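Local atomic coordinates of protein transport protein SEC7 (Saccharomyces cerevisiae, PDB entry 4OIY), a protein that activates the small GTPase ARF1 at the trans-Golgi network by catalysing guanine nucleotide exchange through its Sec7 domain, thereby driving vesicle budding and Golgi traffic. Residues A[41-49]-A[72-81]. Numbering follows the deposited sequence.
Sequences PISIAKWLL and AIMHAFVDEF
Helix 41-49 and the helical part of 72-81 meet closely where Ala45 faces Ala76 and Phe77, their axes 8.0 Å apart at closest approach and their N-to-C directions 57° from each other. Small residues permit this spacing: Ala45 CB lies 3.7 Å from Ala76 CB and reaches the backbone of Phe77. At the N-terminal end of helix 41-49, the Pro41 ring lies beside Ala72, and the backbone O of Pro41 meets the Ala76 methyl. Ile73 is a knob in a hole lined by Pro41, Ile44, Ala45 and Leu48; its CD1 meets Ile44 CD1 at 3.7 Å, while the CG2 branches of the two isoleucines also touch. This single knob-into-hole fit joins two helices of the all-helical Sec7 domain, the module that carries exchange activity. Helix 56-64, lying between the two in sequence, supplies Leu63, which touches Leu48, Ile73 and Phe77 and extends the same apolar core.

Farther along, Phe77 CG is anti to its backbone N (chi1 -180°), which brings the ring nearer to Leu48 and Leu49. Leu48 CB approaches the ring at its edge, and Leu49 CD2 comes obliquely to within 3.5 Å of Phe77 CE1. The other Leu49 methyl, CD1, presses against Glu80 CB at 3.4 Å, and CD2 also comes within 4.0 Å of Phe81 CZ.

On the outer side, Glu80 bends at chi2 and crosses Lys46 at about a right angle. Lys46 NZ donates to Glu80 OE1 at 3.0 Å, on the syn side but 30° out of the carboxylate plane, forming a salt bridge at the more exposed margin of the contact. An alanine here removes the carboxylate, which would probably leave the Lys46 ammonium without its mate and its chain freer to turn. The Phe81 ring meets Phe83 and packs edge-to-face with Phe95, and the Phe81 carbonyl accepts a hydrogen bond from Arg118 of helix 105-122.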
ATOM      1  N   PRO A  41      -3.783 -15.004   9.103  1.00 16.83           N
ATOM      2  CA  PRO A  41      -3.509 -13.748   8.399  1.00 16.12           C
ATOM      3  C   PRO A  41      -2.102 -13.224   8.639  1.00 15.53           C
ATOM      4  O   PRO A  41      -1.436 -12.795   7.698  1.00 14.36           O
ATOM      5  CB  PRO A  41      -4.547 -12.768   8.961  1.00 16.59           C
ATOM      6  CG  PRO A  41      -5.574 -13.589   9.658  1.00 17.01           C
ATOM      7  CD  PRO A  41      -5.083 -15.000   9.794  1.00 16.83           C
ATOM      8  N   ILE A  42      -1.640 -13.268   9.884  1.00 14.90           N
ATOM      9  CA  ILE A  42      -0.317 -12.750  10.214  1.00 15.37           C
ATOM     10  C   ILE A  42       0.805 -13.563   9.549  1.00 14.86           C
ATOM     11  O   ILE A  42       1.755 -12.981   9.021  1.00 14.46           O
ATOM     12  CB  ILE A  42      -0.112 -12.633  11.745  1.00 15.71           C
ATOM     13  CG1 ILE A  42      -1.047 -11.555  12.300  1.00 16.13           C
ATOM     14  CG2 ILE A  42       1.337 -12.286  12.069  1.00 15.96           C
ATOM     15  CD1 ILE A  42      -1.272 -11.608  13.797  1.00 16.15           C
ATOM     16  N   SER A  43       0.688 -14.890   9.547  1.00 14.49           N
ATOM     17  CA  SER A  43       1.697 -15.728   8.905  1.00 14.33           C
ATOM     18  C   SER A  43       1.799 -15.420   7.419  1.00 12.84           C
ATOM     19  O   SER A  43       2.898 -15.248   6.897  1.00 13.07           O
ATOM     20  CB  SER A  43       1.401 -17.208   9.107  1.00 15.02           C
ATOM     21  OG  SER A  43       1.517 -17.540  10.477  1.00 16.33           O
ATOM     22  N   ILE A  44       0.650 -15.321   6.762  1.00 12.22           N
ATOM     23  CA  ILE A  44       0.627 -15.043   5.330  1.00 11.45           C
ATOM     24  C   ILE A  44       1.145 -13.631   5.032  1.00 11.21           C
ATOM     25  O   ILE A  44       1.962 -13.451   4.134  1.00 11.00           O
ATOM     26  CB  ILE A  44      -0.776 -15.230   4.722  1.00 11.31           C
ATOM     27  CG1 ILE A  44      -1.237 -16.695   4.841  1.00 11.53           C
ATOM     28  CG2 ILE A  44      -0.763 -14.822   3.255  1.00 11.46           C
ATOM     29  CD1 ILE A  44      -2.688 -16.909   4.471  1.00 11.57           C
ATOM     30  N   ALA A  45       0.674 -12.636   5.781  1.00 11.01           N
ATOM     31  CA  ALA A  45       1.145 -11.254   5.609  1.00 11.19           C
ATOM     32  C   ALA A  45       2.665 -11.139   5.745  1.00 11.27           C
ATOM     33  O   ALA A  45       3.322 -10.478   4.943  1.00 10.90           O
ATOM     34  CB  ALA A  45       0.459 -10.330   6.606  1.00 11.38           C
ATOM     35  N   LYS A  46       3.228 -11.789   6.760  1.00 11.76           N
ATOM     36  CA  LYS A  46       4.670 -11.736   6.963  1.00 12.49           C
ATOM     37  C   LYS A  46       5.422 -12.355   5.783  1.00 12.24           C
ATOM     38  O   LYS A  46       6.428 -11.806   5.321  1.00 12.87           O
ATOM     39  CB  LYS A  46       5.046 -12.429   8.272  1.00 13.27           C
ATOM     40  CG  LYS A  46       4.711 -11.610   9.507  1.00 14.18           C
ATOM     41  CD  LYS A  46       5.123 -12.347  10.777  1.00 15.07           C
ATOM     42  CE  LYS A  46       4.809 -11.551  12.033  1.00 16.22           C
ATOM     43  NZ  LYS A  46       5.786 -10.455  12.251  1.00 17.16           N
ATOM     44  N   TRP A  47       4.922 -13.482   5.280  1.00 12.15           N
ATOM     45  CA  TRP A  47       5.537 -14.137   4.123  1.00 12.15           C
ATOM     46  C   TRP A  47       5.504 -13.239   2.876  1.00 12.03           C
ATOM     47  O   TRP A  47       6.494 -13.139   2.147  1.00 12.15           O
ATOM     48  CB  TRP A  47       4.880 -15.497   3.844  1.00 12.25           C
ATOM     49  CG  TRP A  47       5.583 -16.281   2.757  1.00 12.34           C
ATOM     50  CD1 TRP A  47       6.688 -17.080   2.893  1.00 12.40           C
ATOM     51  CD2 TRP A  47       5.228 -16.326   1.372  1.00 11.91           C
ATOM     52  NE1 TRP A  47       7.035 -17.622   1.679  1.00 12.51           N
ATOM     53  CE2 TRP A  47       6.165 -17.165   0.724  1.00 12.28           C
ATOM     54  CE3 TRP A  47       4.213 -15.734   0.613  1.00 11.85           C
ATOM     55  CZ2 TRP A  47       6.106 -17.431  -0.643  1.00 11.89           C
ATOM     56  CZ3 TRP A  47       4.159 -16.006  -0.749  1.00 11.61           C
ATOM     57  CH2 TRP A  47       5.097 -16.841  -1.359  1.00 11.86           C
ATOM     58  N   LEU A  48       4.382 -12.564   2.642  1.00 11.93           N
ATOM     59  CA  LEU A  48       4.286 -11.620   1.524  1.00 12.59           C
ATOM     60  C   LEU A  48       5.369 -10.541   1.603  1.00 13.51           C
ATOM     61  O   LEU A  48       6.002 -10.217   0.594  1.00 13.85           O
ATOM     62  CB  LEU A  48       2.891 -10.976   1.469  1.00 12.23           C
ATOM     63  CG  LEU A  48       1.714 -11.920   1.178  1.00 11.99           C
ATOM     64  CD1 LEU A  48       0.385 -11.185   1.241  1.00 11.85           C
ATOM     65  CD2 LEU A  48       1.876 -12.621  -0.161  1.00 12.12           C
ATOM     66  N   LEU A  49       5.604 -10.012   2.802  1.00 14.22           N
ATOM     67  CA  LEU A  49       6.554  -8.907   2.983  1.00 15.29           C
ATOM     68  C   LEU A  49       8.018  -9.335   3.033  1.00 16.79           C
ATOM     69  O   LEU A  49       8.909  -8.557   2.674  1.00 17.49           O
ATOM     70  CB  LEU A  49       6.207  -8.121   4.247  1.00 15.16           C
ATOM     71  CG  LEU A  49       4.965  -7.239   4.090  1.00 14.96           C
ATOM     72  CD1 LEU A  49       4.426  -6.800   5.442  1.00 15.19           C
ATOM     73  CD2 LEU A  49       5.264  -6.025   3.219  1.00 14.99           C
ATOM     74  N   ALA A  72      -8.788  -9.837   5.954  1.00 11.95           N
ATOM     75  CA  ALA A  72      -8.043 -10.067   7.193  1.00 11.92           C
ATOM     76  C   ALA A  72      -6.531 -10.119   6.946  1.00 11.56           C
ATOM     77  O   ALA A  72      -5.755  -9.545   7.717  1.00 11.79           O
ATOM     78  CB  ALA A  72      -8.533 -11.336   7.875  1.00 12.17           C
ATOM     79  N   ILE A  73      -6.124 -10.778   5.863  1.00 11.11           N
ATOM     80  CA  ILE A  73      -4.711 -10.841   5.481  1.00 10.52           C
ATOM     81  C   ILE A  73      -4.206  -9.439   5.149  1.00 10.34           C
ATOM     82  O   ILE A  73      -3.099  -9.070   5.536  1.00 10.27           O
ATOM     83  CB  ILE A  73      -4.475 -11.793   4.276  1.00 10.73           C
ATOM     84  CG1 ILE A  73      -4.785 -13.243   4.671  1.00 10.83           C
ATOM     85  CG2 ILE A  73      -3.035 -11.700   3.768  1.00 10.67           C
ATOM     86  CD1 ILE A  73      -5.033 -14.165   3.494  1.00 10.99           C
ATOM     87  N   MET A  74      -5.002  -8.670   4.415  1.00  9.97           N
ATOM     88  CA  MET A  74      -4.615  -7.306   4.071  1.00 10.08           C
ATOM     89  C   MET A  74      -4.462  -6.450   5.326  1.00 10.10           C
ATOM     90  O   MET A  74      -3.538  -5.661   5.420  1.00  9.66           O
ATOM     91  CB  MET A  74      -5.624  -6.683   3.106  1.00 10.32           C
ATOM     92  CG  MET A  74      -5.222  -5.312   2.585  1.00 10.52           C
ATOM     93  SD  MET A  74      -5.812  -3.963   3.623  1.00 10.92           S
ATOM     94  CE  MET A  74      -7.489  -3.894   3.010  1.00 10.86           C
ATOM     95  N   HIS A  75      -5.368  -6.604   6.289  1.00 10.68           N
ATOM     96  CA  HIS A  75      -5.241  -5.846   7.529  1.00 11.28           C
ATOM     97  C   HIS A  75      -3.947  -6.207   8.263  1.00 10.92           C
ATOM     98  O   HIS A  75      -3.230  -5.319   8.753  1.00 10.98           O
ATOM     99  CB  HIS A  75      -6.469  -6.037   8.402  1.00 12.25           C
ATOM    100  CG  HIS A  75      -7.689  -5.355   7.861  1.00 13.39           C
ATOM    101  ND1 HIS A  75      -8.956  -5.593   8.350  1.00 14.81           N
ATOM    102  CD2 HIS A  75      -7.835  -4.450   6.866  1.00 13.98           C
ATOM    103  CE1 HIS A  75      -9.827  -4.851   7.687  1.00 14.68           C
ATOM    104  NE2 HIS A  75      -9.170  -4.145   6.784  1.00 14.54           N
ATOM    105  N   ALA A  76      -3.634  -7.499   8.302  1.00 10.74           N
ATOM    106  CA  ALA A  76      -2.375  -7.959   8.900  1.00 10.44           C
ATOM    107  C   ALA A  76      -1.165  -7.412   8.142  1.00 10.46           C
ATOM    108  O   ALA A  76      -0.159  -7.073   8.737  1.00 10.69           O
ATOM    109  CB  ALA A  76      -2.315  -9.477   8.934  1.00 10.48           C
ATOM    110  N   PHE A  77      -1.270  -7.337   6.827  1.00 10.12           N
ATOM    111  CA  PHE A  77      -0.191  -6.822   5.984  1.00  9.87           C
ATOM    112  C   PHE A  77       0.117  -5.372   6.374  1.00 10.10           C
ATOM    113  O   PHE A  77       1.270  -5.026   6.627  1.00 10.33           O
ATOM    114  CB  PHE A  77      -0.640  -6.957   4.522  1.00  9.67           C
ATOM    115  CG  PHE A  77       0.346  -6.483   3.491  1.00  9.61           C
ATOM    116  CD1 PHE A  77       1.295  -7.352   2.972  1.00  9.77           C
ATOM    117  CD2 PHE A  77       0.258  -5.199   2.973  1.00  9.65           C
ATOM    118  CE1 PHE A  77       2.170  -6.937   1.985  1.00  9.79           C
ATOM    119  CE2 PHE A  77       1.142  -4.771   1.994  1.00  9.67           C
ATOM    120  CZ  PHE A  77       2.088  -5.650   1.493  1.00  9.65           C
ATOM    121  N   VAL A  78      -0.920  -4.541   6.452  1.00 10.25           N
ATOM    122  CA  VAL A  78      -0.749  -3.142   6.863  1.00 10.44           C
ATOM    123  C   VAL A  78      -0.195  -3.075   8.289  1.00 11.40           C
ATOM    124  O   VAL A  78       0.647  -2.236   8.578  1.00 11.16           O
ATOM    125  CB  VAL A  78      -2.054  -2.318   6.752  1.00 10.31           C
ATOM    126  CG1 VAL A  78      -1.795  -0.857   7.096  1.00 10.36           C
ATOM    127  CG2 VAL A  78      -2.634  -2.418   5.346  1.00 10.23           C
ATOM    128  N   ASP A  79      -0.645  -3.978   9.156  1.00 12.67           N
ATOM    129  CA  ASP A  79      -0.192  -3.993  10.555  1.00 14.13           C
ATOM    130  C   ASP A  79       1.301  -4.262  10.714  1.00 14.02           C
ATOM    131  O   ASP A  79       1.865  -3.935  11.760  1.00 14.82           O
ATOM    132  CB  ASP A  79      -0.953  -5.038  11.382  1.00 15.60           C
ATOM    133  CG  ASP A  79      -2.339  -4.590  11.784  1.00 17.01           C
ATOM    134  OD1 ASP A  79      -2.685  -3.399  11.628  1.00 18.34           O
ATOM    135  OD2 ASP A  79      -3.092  -5.459  12.289  1.00 19.33           O
ATOM    136  N   GLU A  80       1.933  -4.874   9.711  1.00 13.67           N
ATOM    137  CA  GLU A  80       3.377  -5.143   9.747  1.00 13.89           C
ATOM    138  C   GLU A  80       4.238  -3.905   9.499  1.00 13.69           C
ATOM    139  O   GLU A  80       5.430  -3.910   9.798  1.00 14.11           O
ATOM    140  CB  GLU A  80       3.738  -6.236   8.741  1.00 14.68           C
ATOM    141  CG  GLU A  80       3.173  -7.590   9.119  1.00 15.40           C
ATOM    142  CD  GLU A  80       3.778  -8.112  10.406  1.00 16.47           C
ATOM    143  OE1 GLU A  80       5.019  -8.164  10.491  1.00 17.72           O
ATOM    144  OE2 GLU A  80       3.011  -8.454  11.327  1.00 17.83           O
ATOM    145  N   PHE A  81       3.642  -2.847   8.966  1.00 12.77           N
ATOM    146  CA  PHE A  81       4.385  -1.627   8.678  1.00 12.59           C
ATOM    147  C   PHE A  81       4.584  -0.809   9.941  1.00 12.93           C
ATOM    148  O   PHE A  81       3.682  -0.719  10.789  1.00 13.26           O
ATOM    149  CB  PHE A  81       3.661  -0.772   7.637  1.00 11.98           C
ATOM    150  CG  PHE A  81       3.773  -1.301   6.242  1.00 11.56           C
ATOM    151  CD1 PHE A  81       3.005  -2.380   5.849  1.00 11.15           C
ATOM    152  CD2 PHE A  81       4.650  -0.729   5.329  1.00 11.25           C
ATOM    153  CE1 PHE A  81       3.103  -2.886   4.571  1.00 11.23           C
ATOM    154  CE2 PHE A  81       4.765  -1.239   4.051  1.00 11.16           C
ATOM    155  CZ  PHE A  81       3.978  -2.315   3.670  1.00 10.97           C
TER